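Local coordinates for protein probable zinc protease PqqL (Escherichia coli, PDB 6OFS) that probably cuts peptides and proteins in the bacterial periplasm as a zinc metalloprotease of the M16 family, at residues 471-476 / 556-561. Residues are numbered along the deposited sequence; the frame is centred on the assembly and turned at random.
Sequences RNLSLT and SSSLKR
The linker that joins the two halves of this M16 protease runs, at 471-476, across the side of helix 556-565, far from the zinc site. Its main tie is Arg561, whose NH1 donates to the carbonyl O of Arg471 at 2.8 Å, nearly straight at 167° and in the planes of both carbonyl and guanidinium. CG of Arg561 lies anti to its backbone N (chi1 -177°) and the chain then bends at chi3 (74°), which turns the guanidinium against the linker. The Leu473 side chain crosses that of Arg561 at about a right angle and sets CD1 over the centre of one guanidinium face, 3.5 Å from Arg561 CZ. The same methyl reaches the backbone O of Ser558. The linker's own Arg471 carries CD2 of Leu473 over its guanidinium, and a water oxygen accepts from Arg471 NH1 and lies 3.0 Å both from that nitrogen and from Ser558 OG. Further along, Leu475 CD1 touches Leu559 CD1 at 4.4 Å, beside Leu596 of helix 591-602. With an alanine at position 561, the Arg471 carbonyl would probably lose this donor, Leu473 CD1 the flat group under it and Glu565 its salt-bridge mate. Glu565, paired with Arg561 NH2, probably offsets some positive charge where Arg471 NH2 and Arg561 NH1 stand 5.4 Å apart.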
ATOM      1  N   ARG A 471      -4.956 -10.215 -16.597  1.00 58.25           N
ATOM      2  CA  ARG A 471      -4.768  -9.069 -17.478  1.00 56.57           C
ATOM      3  C   ARG A 471      -3.384  -8.977 -18.069  1.00 58.65           C
ATOM      4  O   ARG A 471      -2.410  -9.361 -17.416  1.00 58.66           O
ATOM      5  CB  ARG A 471      -5.156  -7.758 -16.769  1.00 55.73           C
ATOM      6  CG  ARG A 471      -4.118  -7.211 -15.794  1.00 62.75           C
ATOM      7  CD  ARG A 471      -4.642  -6.012 -15.020  1.00 59.10           C
ATOM      8  NE  ARG A 471      -3.560  -5.221 -14.432  1.00 54.51           N
ATOM      9  CZ  ARG A 471      -2.996  -5.467 -13.254  1.00 63.45           C
ATOM     10  NH1 ARG A 471      -2.016  -4.690 -12.805  1.00 40.61           N
ATOM     11  NH2 ARG A 471      -3.410  -6.491 -12.512  1.00 51.17           N
ATOM     12  N   ASN A 472      -3.300  -8.462 -19.313  1.00 54.11           N
ATOM     13  CA  ASN A 472      -2.044  -8.209 -20.004  1.00 54.19           C
ATOM     14  C   ASN A 472      -1.261  -7.155 -19.192  1.00 57.74           C
ATOM     15  O   ASN A 472      -1.836  -6.155 -18.744  1.00 56.88           O
ATOM     16  CB  ASN A 472      -2.318  -7.715 -21.423  1.00 57.64           C
ATOM     17  CG  ASN A 472      -1.081  -7.351 -22.212  1.00 82.06           C
ATOM     18  OD1 ASN A 472      -0.289  -8.212 -22.622  1.00 77.60           O
ATOM     19  ND2 ASN A 472      -0.895  -6.055 -22.441  1.00 71.80           N
ATOM     20  N   LEU A 473       0.020  -7.430 -18.939  1.00 54.57           N
ATOM     21  CA  LEU A 473       0.873  -6.543 -18.153  1.00 54.24           C
ATOM     22  C   LEU A 473       1.963  -5.907 -19.009  1.00 61.35           C
ATOM     23  O   LEU A 473       2.658  -6.601 -19.766  1.00 61.07           O
ATOM     24  CB  LEU A 473       1.517  -7.287 -16.963  1.00 53.61           C
ATOM     25  CG  LEU A 473       0.627  -8.063 -15.975  1.00 56.25           C
ATOM     26  CD1 LEU A 473       1.484  -8.832 -15.016  1.00 55.24           C
ATOM     27  CD2 LEU A 473      -0.315  -7.134 -15.180  1.00 56.77           C
ATOM     28  N   SER A 474       2.116  -4.578 -18.873  1.00 60.13           N
ATOM     29  CA  SER A 474       3.134  -3.802 -19.585  1.00 61.01           C
ATOM     30  C   SER A 474       3.652  -2.649 -18.736  1.00 64.54           C
ATOM     31  O   SER A 474       2.930  -2.121 -17.887  1.00 64.11           O
ATOM     32  CB  SER A 474       2.607  -3.292 -20.929  1.00 65.78           C
ATOM     33  OG  SER A 474       1.677  -2.229 -20.785  1.00 76.17           O
ATOM     34  N   LEU A 475       4.910  -2.281 -18.958  1.00 60.77           N
ATOM     35  CA  LEU A 475       5.548  -1.158 -18.294  1.00 60.58           C
ATOM     36  C   LEU A 475       5.953  -0.161 -19.372  1.00 70.06           C
ATOM     37  O   LEU A 475       7.001   0.484 -19.280  1.00 70.17           O
ATOM     38  CB  LEU A 475       6.749  -1.614 -17.461  1.00 59.74           C
ATOM     39  CG  LEU A 475       6.444  -2.271 -16.132  1.00 62.78           C
ATOM     40  CD1 LEU A 475       7.717  -2.761 -15.479  1.00 62.35           C
ATOM     41  CD2 LEU A 475       5.725  -1.317 -15.200  1.00 63.66           C
ATOM     42  N   THR A 476       5.096  -0.043 -20.404  1.00 70.37           N
ATOM     43  CA  THR A 476       5.283   0.846 -21.546  1.00 71.96           C
ATOM     44  C   THR A 476       5.334   2.312 -21.067  1.00 78.12           C
ATOM     45  O   THR A 476       4.541   2.742 -20.223  1.00 77.43           O
ATOM     46  CB  THR A 476       4.253   0.537 -22.669  1.00 81.42           C
ATOM     47  OG1 THR A 476       4.709   1.083 -23.913  1.00 82.28           O
ATOM     48  CG2 THR A 476       2.820   1.006 -22.342  1.00 78.52           C
ATOM     49  N   SER A 556       3.807  -5.734  -6.310  1.00 63.09           N
ATOM     50  CA  SER A 556       4.979  -6.621  -6.197  1.00 63.76           C
ATOM     51  C   SER A 556       4.737  -7.990  -6.910  1.00 67.11           C
ATOM     52  O   SER A 556       5.644  -8.515  -7.563  1.00 67.22           O
ATOM     53  CB  SER A 556       5.333  -6.849  -4.733  1.00 67.94           C
ATOM     54  OG  SER A 556       4.286  -7.557  -4.086  1.00 80.74           O
ATOM     55  N   SER A 557       3.499  -8.519  -6.803  1.00 62.58           N
ATOM     56  CA  SER A 557       3.043  -9.786  -7.386  1.00 62.62           C
ATOM     57  C   SER A 557       2.897  -9.706  -8.911  1.00 65.31           C
ATOM     58  O   SER A 557       3.267 -10.655  -9.611  1.00 66.15           O
ATOM     59  CB  SER A 557       1.717 -10.220  -6.759  1.00 67.13           C
ATOM     60  OG  SER A 557       1.659  -9.919  -5.374  1.00 79.22           O
ATOM     61  N   SER A 558       2.337  -8.594  -9.421  1.00 59.43           N
ATOM     62  CA  SER A 558       2.178  -8.363 -10.858  1.00 58.73           C
ATOM     63  C   SER A 558       3.557  -8.078 -11.488  1.00 59.75           C
ATOM     64  O   SER A 558       3.790  -8.435 -12.645  1.00 58.89           O
ATOM     65  CB  SER A 558       1.194  -7.223 -11.127  1.00 62.94           C
ATOM     66  OG  SER A 558      -0.157  -7.593 -10.881  1.00 72.37           O
ATOM     67  N   LEU A 559       4.483  -7.486 -10.703  1.00 54.46           N
ATOM     68  CA  LEU A 559       5.854  -7.227 -11.137  1.00 53.25           C
ATOM     69  C   LEU A 559       6.602  -8.544 -11.297  1.00 58.48           C
ATOM     70  O   LEU A 559       7.368  -8.679 -12.252  1.00 58.69           O
ATOM     71  CB  LEU A 559       6.602  -6.272 -10.174  1.00 51.87           C
ATOM     72  CG  LEU A 559       8.073  -5.932 -10.501  1.00 54.54           C
ATOM     73  CD1 LEU A 559       8.245  -5.340 -11.911  1.00 54.21           C
ATOM     74  CD2 LEU A 559       8.655  -5.020  -9.469  1.00 54.64           C
ATOM     75  N   LYS A 560       6.354  -9.520 -10.386  1.00 55.35           N
ATOM     76  CA  LYS A 560       6.991 -10.838 -10.440  1.00 55.93           C
ATOM     77  C   LYS A 560       6.537 -11.583 -11.693  1.00 61.08           C
ATOM     78  O   LYS A 560       7.375 -12.134 -12.406  1.00 62.51           O
ATOM     79  CB  LYS A 560       6.704 -11.646  -9.163  1.00 58.85           C
ATOM     80  CG  LYS A 560       7.542 -12.913  -9.037  1.00 74.61           C
ATOM     81  CD  LYS A 560       7.050 -13.818  -7.908  1.00 86.70           C
ATOM     82  CE  LYS A 560       7.767 -15.155  -7.896  1.00 96.54           C
ATOM     83  NZ  LYS A 560       7.523 -15.910  -6.639  1.00101.41           N
ATOM     84  N   ARG A 561       5.225 -11.556 -11.984  1.00 57.72           N
ATOM     85  CA  ARG A 561       4.651 -12.202 -13.169  1.00 58.13           C
ATOM     86  C   ARG A 561       5.204 -11.579 -14.468  1.00 61.91           C
ATOM     87  O   ARG A 561       5.672 -12.324 -15.338  1.00 62.07           O
ATOM     88  CB  ARG A 561       3.108 -12.192 -13.125  1.00 58.31           C
ATOM     89  CG  ARG A 561       2.474 -12.914 -14.316  1.00 66.54           C
ATOM     90  CD  ARG A 561       1.040 -13.321 -14.079  1.00 67.48           C
ATOM     91  NE  ARG A 561       0.086 -12.207 -14.129  1.00 68.03           N
ATOM     92  CZ  ARG A 561      -0.460 -11.721 -15.241  1.00 74.27           C
ATOM     93  NH1 ARG A 561      -1.363 -10.750 -15.173  1.00 62.43           N
ATOM     94  NH2 ARG A 561      -0.089 -12.183 -16.429  1.00 55.21           N
TER
HETATM   95  O   HOH W   1      -0.643  -4.683 -10.136  1.00 37.02           O